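Local atomic coordinates of C-domain type II peptide synthetase (Streptomyces globisporus, PDB entry 4ZNM), a protein that belongs to the condensation domains of peptide synthetases, as a type II, free-standing member of the CoA-dependent acyltransferase clan. Residues E189-A194 against S301-T306; G251-A256 against V448-V453; Q277-R282 against A443-V448. One frame throughout, in Å; residues are numbered along the deposited sequence.

Contact 1: residues E189-A194 against S301-T306; sequences EPAQHA and SRFEDT
The methyl of Ala-191 sits at the middle of this contact, pointed toward 301-306 and taking the largest share of the buried surface. Arg-302 lays its guanidinium flat against it: Ala-191 CB lies 3.6 Å from Arg-302 CZ, over the centre of one face. The arginine gets there because its chain bends at chi2 (80°), which folds the end back toward 189-194, and its NH2 then makes a salt bridge with Glu-195 in the helix that follows Gln-192. The same methyl meets the Phe-303 ring obliquely, with Ala-191 CB 3.7 Å from Phe-303 CD1. Arg-302 CG in turn rests over a face of that ring, and Phe-196 meets Phe-303 edge to face.

Thr-306 supplies the direct polar link. Its hydroxyl gives its proton to the Ala-191 carbonyl, OG1 to O 2.9 Å, reaching the oxygen from well above the carbonyl plane (47° out of it). OG1 stands beside the threonine's own backbone N and CG2 anti to it (chi1 -59°); both branches come up to that carbonyl, and CG2 also lies 3.7 Å from His-193 N. A water ties the same corner together: it donates to Thr-306 OG1 and to Arg-302 O (3.0 Å), and accepts from Ala-191 N (3.1 Å) and, weakly, from Asp-305 N. Next to it, Pro-190 CB packs 3.5 Å from Asp-305 O, while Asp-305 itself forms a salt bridge with Arg-170 of helix 162-180.

The contact joins the loop leading into helix 193-203 to the 301-306 loop with its type I turn (Phe-303 to Thr-306). Both backbone polar atoms of Ala-191 are paired, and the threonine hydroxyl links them, donating to the carbonyl and accepting from the water bound to the N-H.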
loop_
_atom_site.group_PDB
_atom_site.type_symbol
_atom_site.label_atom_id
_atom_site.label_comp_id
_atom_site.label_asym_id
_atom_site.label_seq_id
_atom_site.Cartn_x
_atom_site.Cartn_y
_atom_site.Cartn_z
ATOM N N GLU A 189 5.604 0.083 24.587
ATOM C CA GLU A 189 6.845 -0.507 24.124
ATOM C C GLU A 189 6.545 -1.302 22.846
ATOM O O GLU A 189 5.644 -2.128 22.829
ATOM C CB GLU A 189 7.454 -1.401 25.213
ATOM C CG GLU A 189 8.922 -1.801 24.992
ATOM C CD GLU A 189 9.898 -0.626 25.098
ATOM O OE1 GLU A 189 9.550 0.426 25.697
ATOM O OE2 GLU A 189 11.027 -0.766 24.577
ATOM N N PRO A 190 7.265 -1.022 21.752
ATOM C CA PRO A 190 6.865 -1.751 20.555
ATOM C C PRO A 190 7.564 -3.085 20.418
ATOM O O PRO A 190 8.690 -3.284 20.865
ATOM C CB PRO A 190 7.276 -0.806 19.421
ATOM C CG PRO A 190 8.486 -0.103 19.960
ATOM C CD PRO A 190 8.316 -0.023 21.469
ATOM N N ALA A 191 6.886 -4.003 19.772
ATOM C CA ALA A 191 7.533 -5.225 19.335
ATOM C C ALA A 191 8.363 -4.846 18.094
ATOM O O ALA A 191 7.942 -4.020 17.280
ATOM C CB ALA A 191 6.510 -6.289 19.024
ATOM N N GLN A 192 9.552 -5.407 17.969
ATOM C CA GLN A 192 10.363 -5.160 16.786
ATOM C C GLN A 192 10.001 -6.117 15.630
ATOM O O GLN A 192 9.486 -7.227 15.845
ATOM C CB GLN A 192 11.834 -5.306 17.140
ATOM C CG GLN A 192 12.320 -4.336 18.188
ATOM C CD GLN A 192 12.218 -2.898 17.740
ATOM O OE1 GLN A 192 12.117 -2.595 16.561
ATOM N NE2 GLN A 192 12.214 -2.007 18.690
ATOM N N HIS A 193 10.273 -5.698 14.400
ATOM C CA HIS A 193 9.924 -6.522 13.270
ATOM C C HIS A 193 10.619 -7.900 13.323
ATOM O O HIS A 193 10.061 -8.865 12.851
ATOM C CB HIS A 193 10.285 -5.848 11.971
ATOM C CG HIS A 193 9.830 -6.612 10.773
ATOM N ND1 HIS A 193 10.703 -7.271 9.938
ATOM C CD2 HIS A 193 8.589 -6.857 10.289
ATOM C CE1 HIS A 193 10.022 -7.882 8.981
ATOM N NE2 HIS A 193 8.736 -7.660 9.177
ATOM N N ALA A 194 11.811 -7.985 13.924
ATOM C CA ALA A 194 12.528 -9.241 13.985
ATOM C C ALA A 194 11.718 -10.221 14.800
ATOM O O ALA A 194 11.723 -11.412 14.525
ATOM C CB ALA A 194 13.900 -9.066 14.581
ATOM N N SER A 301 -2.324 -8.922 17.211
ATOM C CA SER A 301 -2.319 -7.574 17.789
ATOM C C SER A 301 -1.058 -7.240 18.598
ATOM O O SER A 301 -0.793 -6.068 18.867
ATOM C CB SER A 301 -3.565 -7.375 18.661
ATOM O OG SER A 301 -3.455 -8.026 19.918
ATOM N N ARG A 302 -0.265 -8.244 18.974
ATOM C CA ARG A 302 1.075 -7.982 19.527
ATOM C C ARG A 302 1.875 -6.996 18.640
ATOM O O ARG A 302 2.731 -6.272 19.130
ATOM C CB ARG A 302 1.843 -9.312 19.689
ATOM C CG ARG A 302 3.342 -9.229 19.935
ATOM C CD ARG A 302 3.674 -8.930 21.374
ATOM N NE ARG A 302 5.122 -8.886 21.602
ATOM C CZ ARG A 302 5.775 -7.895 22.214
ATOM N NH1 ARG A 302 5.132 -6.829 22.685
ATOM N NH2 ARG A 302 7.093 -7.968 22.355
ATOM N N PHE A 303 1.610 -6.976 17.337
ATOM C CA PHE A 303 2.449 -6.203 16.417
ATOM C C PHE A 303 1.822 -4.882 15.901
ATOM O O PHE A 303 2.324 -4.272 14.968
ATOM C CB PHE A 303 2.870 -7.130 15.260
ATOM C CG PHE A 303 3.662 -8.312 15.741
ATOM C CD1 PHE A 303 4.961 -8.148 16.166
ATOM C CD2 PHE A 303 3.094 -9.550 15.837
ATOM C CE1 PHE A 303 5.688 -9.210 16.659
ATOM C CE2 PHE A 303 3.814 -10.613 16.344
ATOM C CZ PHE A 303 5.111 -10.439 16.750
ATOM N N GLU A 304 0.799 -4.376 16.581
ATOM C CA GLU A 304 0.079 -3.192 16.092
ATOM C C GLU A 304 0.864 -1.881 16.218
ATOM O O GLU A 304 0.553 -0.920 15.540
ATOM C CB GLU A 304 -1.266 -3.044 16.842
ATOM C CG GLU A 304 -1.158 -2.764 18.329
ATOM C CD GLU A 304 -2.515 -2.858 19.035
ATOM O OE1 GLU A 304 -2.581 -2.534 20.241
ATOM O OE2 GLU A 304 -3.509 -3.253 18.379
ATOM N N ASP A 305 1.842 -1.837 17.120
ATOM C CA ASP A 305 2.745 -0.699 17.230
ATOM C C ASP A 305 4.081 -0.941 16.506
ATOM O O ASP A 305 5.047 -0.197 16.733
ATOM C CB ASP A 305 3.005 -0.400 18.705
ATOM C CG ASP A 305 1.721 0.001 19.448
ATOM O OD1 ASP A 305 0.944 0.807 18.880
ATOM O OD2 ASP A 305 1.462 -0.517 20.559
ATOM N N THR A 306 4.130 -1.985 15.676
ATOM C CA THR A 306 5.389 -2.438 15.065
ATOM C C THR A 306 5.595 -1.875 13.668
ATOM O O THR A 306 4.736 -2.051 12.792
ATOM C CB THR A 306 5.466 -3.967 14.934
ATOM O OG1 THR A 306 5.350 -4.569 16.226
ATOM C CG2 THR A 306 6.824 -4.393 14.305
HETATM O O HOH W 1 4.009 -3.643 18.670
#

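Contact 2: residues G251-A256 against V448-V453; sequences GELADA and VLENAV
Leu-253 carries most of this contact, reaching across from helix 251-264 to three residues of helix 435-454. Its CG stands anti to the backbone N (chi1 -178°), which carries the two methyls out toward the other helix. Leu-253 CD1 presses on the backbone of the partner, 3.7 Å from Glu-450 CA, and also touches Val-453 CG2 at 4.0 Å, the two side chains crossing at about a right angle. CD2 takes the other direction and meets Leu-449 CD2 more loosely, at 4.3 Å. One turn further on, Ala-256 CB lies 4.1 Å from Val-453 CG2, so this one valine methyl serves both residues of helix 251-264. A chi1 of -67° puts Val-453 CG1 beside the backbone N and leaves CG2 between that N and the carbonyl carbon.

The segment axes come within 10.1 Å and cross at 50°. Both helices belong to the C-terminal half of the condensation fold, which pairs two lobes resembling chloramphenicol acetyltransferase. Here helix 268-284 also reaches the partner helix: Leu-449 rests on its Ala-275 and Val-453 on its Thr-271.

No hydrogen bond links the two segments. The charged end of Glu-450 extends past Leu-253 and forms a salt bridge with Arg-250, the residue just before helix 251-264. Glu-252 OE2 and Glu-450 OE2, like charges, stand 6.7 Å apart without contact.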
loop_
_atom_site.group_PDB
_atom_site.type_symbol
_atom_site.label_atom_id
_atom_site.label_comp_id
_atom_site.label_asym_id
_atom_site.label_seq_id
_atom_site.Cartn_x
_atom_site.Cartn_y
_atom_site.Cartn_z
ATOM N N GLY A 251 -18.514 12.406 -3.374
ATOM C CA GLY A 251 -19.445 12.301 -2.267
ATOM C C GLY A 251 -20.715 11.533 -2.588
ATOM O O GLY A 251 -21.001 10.546 -1.932
ATOM N N GLU A 252 -21.463 11.972 -3.597
ATOM C CA GLU A 252 -22.662 11.256 -4.057
ATOM C C GLU A 252 -22.385 9.747 -4.279
ATOM O O GLU A 252 -23.052 8.887 -3.701
ATOM C CB GLU A 252 -23.188 11.910 -5.352
ATOM C CG GLU A 252 -24.634 11.553 -5.746
ATOM C CD GLU A 252 -25.295 12.600 -6.659
ATOM O OE1 GLU A 252 -26.223 13.309 -6.197
ATOM O OE2 GLU A 252 -24.901 12.701 -7.841
ATOM N N LEU A 253 -21.411 9.426 -5.117
ATOM C CA LEU A 253 -21.067 8.024 -5.369
ATOM C C LEU A 253 -20.567 7.314 -4.109
ATOM O O LEU A 253 -20.922 6.160 -3.862
ATOM C CB LEU A 253 -20.002 7.921 -6.457
ATOM C CG LEU A 253 -19.568 6.510 -6.867
ATOM C CD1 LEU A 253 -20.782 5.644 -7.215
ATOM C CD2 LEU A 253 -18.622 6.619 -8.035
ATOM N N ALA A 254 -19.728 8.000 -3.330
ATOM C CA ALA A 254 -19.204 7.461 -2.075
ATOM C C ALA A 254 -20.378 7.077 -1.155
ATOM O O ALA A 254 -20.432 5.991 -0.602
ATOM C CB ALA A 254 -18.303 8.485 -1.382
ATOM N N ASP A 255 -21.310 7.994 -1.004
ATOM C CA ASP A 255 -22.450 7.762 -0.133
ATOM C C ASP A 255 -23.274 6.566 -0.629
ATOM O O ASP A 255 -23.722 5.753 0.181
ATOM C CB ASP A 255 -23.302 9.026 -0.034
ATOM C CG ASP A 255 -22.657 10.100 0.835
ATOM O OD1 ASP A 255 -21.456 9.976 1.171
ATOM O OD2 ASP A 255 -23.355 11.075 1.176
ATOM N N ALA A 256 -23.434 6.431 -1.947
ATOM C CA ALA A 256 -24.179 5.300 -2.505
ATOM C C ALA A 256 -23.458 3.979 -2.235
ATOM O O ALA A 256 -24.091 2.959 -1.960
ATOM C CB ALA A 256 -24.397 5.480 -3.995
ATOM N N VAL A 448 -18.435 1.651 -14.148
ATOM C CA VAL A 448 -18.988 0.348 -13.741
ATOM C C VAL A 448 -19.516 0.454 -12.306
ATOM O O VAL A 448 -20.657 0.058 -12.007
ATOM C CB VAL A 448 -17.938 -0.767 -13.864
ATOM C CG1 VAL A 448 -18.321 -1.991 -13.039
ATOM C CG2 VAL A 448 -17.768 -1.158 -15.312
ATOM N N LEU A 449 -18.684 1.017 -11.428
ATOM C CA LEU A 449 -19.027 1.137 -10.006
ATOM C C LEU A 449 -20.291 1.967 -9.823
ATOM O O LEU A 449 -21.178 1.598 -9.060
ATOM C CB LEU A 449 -17.865 1.760 -9.216
ATOM C CG LEU A 449 -18.090 2.050 -7.747
ATOM C CD1 LEU A 449 -18.353 0.758 -6.999
ATOM C CD2 LEU A 449 -16.881 2.763 -7.159
ATOM N N GLU A 450 -20.397 3.087 -10.524
ATOM C CA GLU A 450 -21.581 3.937 -10.374
ATOM C C GLU A 450 -22.857 3.213 -10.764
ATOM O O GLU A 450 -23.888 3.281 -10.068
ATOM C CB GLU A 450 -21.440 5.191 -11.215
ATOM C CG GLU A 450 -22.559 6.199 -11.010
ATOM C CD GLU A 450 -22.296 7.500 -11.749
ATOM O OE1 GLU A 450 -21.139 7.977 -11.717
ATOM O OE2 GLU A 450 -23.238 8.038 -12.369
ATOM N N ASN A 451 -22.791 2.522 -11.890
ATOM C CA ASN A 451 -23.958 1.840 -12.424
ATOM C C ASN A 451 -24.329 0.624 -11.583
ATOM O O ASN A 451 -25.497 0.307 -11.412
ATOM C CB ASN A 451 -23.694 1.448 -13.867
ATOM C CG ASN A 451 -23.820 2.626 -14.793
ATOM O OD1 ASN A 451 -24.718 3.454 -14.623
ATOM N ND2 ASN A 451 -22.925 2.724 -15.766
ATOM N N ALA A 452 -23.328 -0.018 -11.016
ATOM C CA ALA A 452 -23.571 -1.192 -10.191
ATOM C C ALA A 452 -24.364 -0.858 -8.926
ATOM O O ALA A 452 -25.315 -1.561 -8.610
ATOM C CB ALA A 452 -22.254 -1.853 -9.825
ATOM N N VAL A 453 -23.975 0.195 -8.200
ATOM C CA VAL A 453 -24.621 0.497 -6.922
ATOM C C VAL A 453 -25.925 1.256 -7.152
ATOM O O VAL A 453 -26.818 1.211 -6.318
ATOM C CB VAL A 453 -23.702 1.293 -5.978
ATOM C CG1 VAL A 453 -22.530 0.449 -5.542
ATOM C CG2 VAL A 453 -23.263 2.564 -6.632
#

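Contact 3: residues Q277-R282 against A443-V448; sequences QVLLHR and ADYLDV
Leu-279 has CG anti to its backbone N (chi1 176°), and from there its two methyls splay onto neighbouring residues of helix 435-454, Asp-444 and Tyr-445. This is a helix-helix packing in the C-terminal lobe of the condensation fold, with the segment axes 9.6 Å apart at closest and 120° between their directions. Leu-279 CD1 touches Asp-444 CB at 3.7 Å, meeting the aliphatic root of the aspartate and its backbone carbonyl carbon. Leu-279 CD2 is equally close to Tyr-445 CB, 3.7 Å away, and lies at the edge of the ring, near its plane. The tyrosine runs on past the leucine, and its OH is hydrogen-bonded to Met-272 O, about two turns before Leu-279 in helix 268-284, while its ring meets Trp-412 of the sheet.

Val-448 uses both methyls: with CG1 anti to its backbone N (chi1 161°), Val-448 CG1 meets Val-278 CG1 at 3.9 Å and CG2 touches Leu-279 CD1 at 4.0 Å. At the exposed margin Arg-282 turns a face of its guanidinium to the same valine, Arg-282 NE standing 4.2 Å from Val-448 CG2.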
loop_
_atom_site.group_PDB
_atom_site.type_symbol
_atom_site.label_atom_id
_atom_site.label_comp_id
_atom_site.label_asym_id
_atom_site.label_seq_id
_atom_site.Cartn_x
_atom_site.Cartn_y
_atom_site.Cartn_z
ATOM N N GLN A 277 -14.214 -6.820 -10.520
ATOM C CA GLN A 277 -14.424 -8.105 -11.170
ATOM C C GLN A 277 -15.365 -7.959 -12.340
ATOM O O GLN A 277 -15.138 -8.544 -13.424
ATOM C CB GLN A 277 -14.957 -9.124 -10.178
ATOM C CG GLN A 277 -13.957 -9.430 -9.109
ATOM C CD GLN A 277 -14.367 -10.572 -8.232
ATOM O OE1 GLN A 277 -14.035 -11.727 -8.497
ATOM N NE2 GLN A 277 -15.076 -10.262 -7.170
ATOM N N VAL A 278 -16.420 -7.178 -12.140
ATOM C CA VAL A 278 -17.362 -6.907 -13.217
ATOM C C VAL A 278 -16.618 -6.238 -14.372
ATOM O O VAL A 278 -16.809 -6.590 -15.534
ATOM C CB VAL A 278 -18.560 -6.061 -12.739
ATOM C CG1 VAL A 278 -19.457 -5.659 -13.887
ATOM C CG2 VAL A 278 -19.405 -6.855 -11.774
ATOM N N LEU A 279 -15.773 -5.271 -14.052
ATOM C CA LEU A 279 -14.995 -4.581 -15.076
ATOM C C LEU A 279 -14.098 -5.555 -15.844
ATOM O O LEU A 279 -14.058 -5.510 -17.053
ATOM C CB LEU A 279 -14.115 -3.501 -14.463
ATOM C CG LEU A 279 -13.167 -2.754 -15.419
ATOM C CD1 LEU A 279 -13.943 -1.892 -16.406
ATOM C CD2 LEU A 279 -12.213 -1.916 -14.633
ATOM N N LEU A 280 -13.379 -6.424 -15.140
ATOM C CA LEU A 280 -12.514 -7.388 -15.813
ATOM C C LEU A 280 -13.287 -8.409 -16.643
ATOM O O LEU A 280 -12.824 -8.838 -17.703
ATOM C CB LEU A 280 -11.651 -8.120 -14.805
ATOM C CG LEU A 280 -10.639 -7.244 -14.060
ATOM C CD1 LEU A 280 -9.858 -8.055 -13.056
ATOM C CD2 LEU A 280 -9.699 -6.529 -14.982
ATOM N N HIS A 281 -14.459 -8.815 -16.167
ATOM C CA HIS A 281 -15.306 -9.652 -16.987
ATOM C C HIS A 281 -15.668 -8.944 -18.277
ATOM O O HIS A 281 -15.599 -9.533 -19.366
ATOM C CB HIS A 281 -16.594 -10.044 -16.270
ATOM C CG HIS A 281 -17.630 -10.565 -17.202
ATOM N ND1 HIS A 281 -17.546 -11.813 -17.773
ATOM C CD2 HIS A 281 -18.730 -9.981 -17.729
ATOM C CE1 HIS A 281 -18.578 -11.993 -18.576
ATOM N NE2 HIS A 281 -19.305 -10.892 -18.573
ATOM N N ARG A 282 -16.080 -7.689 -18.173
ATOM C CA ARG A 282 -16.410 -6.932 -19.368
ATOM C C ARG A 282 -15.176 -6.709 -20.282
ATOM O O ARG A 282 -15.288 -6.696 -21.507
ATOM C CB ARG A 282 -17.036 -5.599 -18.973
ATOM C CG ARG A 282 -18.561 -5.612 -19.028
ATOM C CD ARG A 282 -19.231 -5.198 -17.761
ATOM N NE ARG A 282 -19.780 -3.851 -17.866
ATOM C CZ ARG A 282 -20.889 -3.439 -17.252
ATOM N NH1 ARG A 282 -21.298 -2.186 -17.403
ATOM N NH2 ARG A 282 -21.591 -4.272 -16.487
ATOM N N ALA A 443 -11.418 5.276 -15.869
ATOM C CA ALA A 443 -12.719 5.878 -16.136
ATOM C C ALA A 443 -13.790 4.800 -16.330
ATOM O O ALA A 443 -14.933 4.992 -15.926
ATOM C CB ALA A 443 -12.649 6.783 -17.336
ATOM N N ASP A 444 -13.416 3.673 -16.938
ATOM C CA ASP A 444 -14.319 2.527 -17.094
ATOM C C ASP A 444 -14.707 1.939 -15.738
ATOM O O ASP A 444 -15.855 1.528 -15.516
ATOM C CB ASP A 444 -13.676 1.424 -17.940
ATOM C CG ASP A 444 -13.503 1.810 -19.409
ATOM O OD1 ASP A 444 -14.105 2.801 -19.879
ATOM O OD2 ASP A 444 -12.741 1.100 -20.099
ATOM N N TYR A 445 -13.734 1.852 -14.846
ATOM C CA TYR A 445 -14.003 1.356 -13.496
ATOM C C TYR A 445 -14.993 2.268 -12.755
ATOM O O TYR A 445 -15.938 1.779 -12.136
ATOM C CB TYR A 445 -12.713 1.212 -12.653
ATOM C CG TYR A 445 -13.018 0.825 -11.213
ATOM C CD1 TYR A 445 -13.368 -0.473 -10.880
ATOM C CD2 TYR A 445 -13.011 1.763 -10.209
ATOM C CE1 TYR A 445 -13.692 -0.844 -9.583
ATOM C CE2 TYR A 445 -13.342 1.410 -8.889
ATOM C CZ TYR A 445 -13.686 0.105 -8.582
ATOM O OH TYR A 445 -14.008 -0.255 -7.275
ATOM N N LEU A 446 -14.798 3.578 -12.805
ATOM C CA LEU A 446 -15.674 4.465 -12.039
ATOM C C LEU A 446 -17.100 4.413 -12.584
ATOM O O LEU A 446 -18.085 4.524 -11.825
ATOM C CB LEU A 446 -15.142 5.912 -12.039
ATOM C CG LEU A 446 -13.857 6.044 -11.226
ATOM C CD1 LEU A 446 -13.208 7.447 -11.376
ATOM C CD2 LEU A 446 -14.105 5.732 -9.751
ATOM N N ASP A 447 -17.211 4.215 -13.890
ATOM C CA ASP A 447 -18.523 4.084 -14.527
ATOM C C ASP A 447 -19.193 2.748 -14.135
ATOM O O ASP A 447 -20.383 2.715 -13.823
ATOM C CB ASP A 447 -18.393 4.191 -16.063
ATOM C CG ASP A 447 -19.739 4.126 -16.772
ATOM O OD1 ASP A 447 -20.484 5.129 -16.702
ATOM O OD2 ASP A 447 -20.037 3.075 -17.396
ATOM N N VAL A 448 -18.435 1.651 -14.148
ATOM C CA VAL A 448 -18.988 0.348 -13.741
ATOM C C VAL A 448 -19.516 0.454 -12.306
ATOM O O VAL A 448 -20.657 0.058 -12.007
ATOM C CB VAL A 448 -17.938 -0.767 -13.864
ATOM C CG1 VAL A 448 -18.321 -1.991 -13.039
ATOM C CG2 VAL A 448 -17.768 -1.158 -15.312
#

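In the fold
From the N terminus, the chain first reaches 189-194, and contact 1 closes a loop when it returns at 301-306, joining the start of helix 193-203 to the loop between strands 288-295 and 312-319. Inside that span begin contacts 2 and 3, at 251-256 and 277-282, on the successive helices 251-264 and 268-284. Both close only at helix 435-454, so each crosses contact 1, whereas contact 3 nests within contact 2. These two share Val-448, lie with centres 12 Å apart, and pack the two successive helices against helix 435-454. Contact 1 lies across the chain's centre from them, its centre 38 Å from that of contact 2.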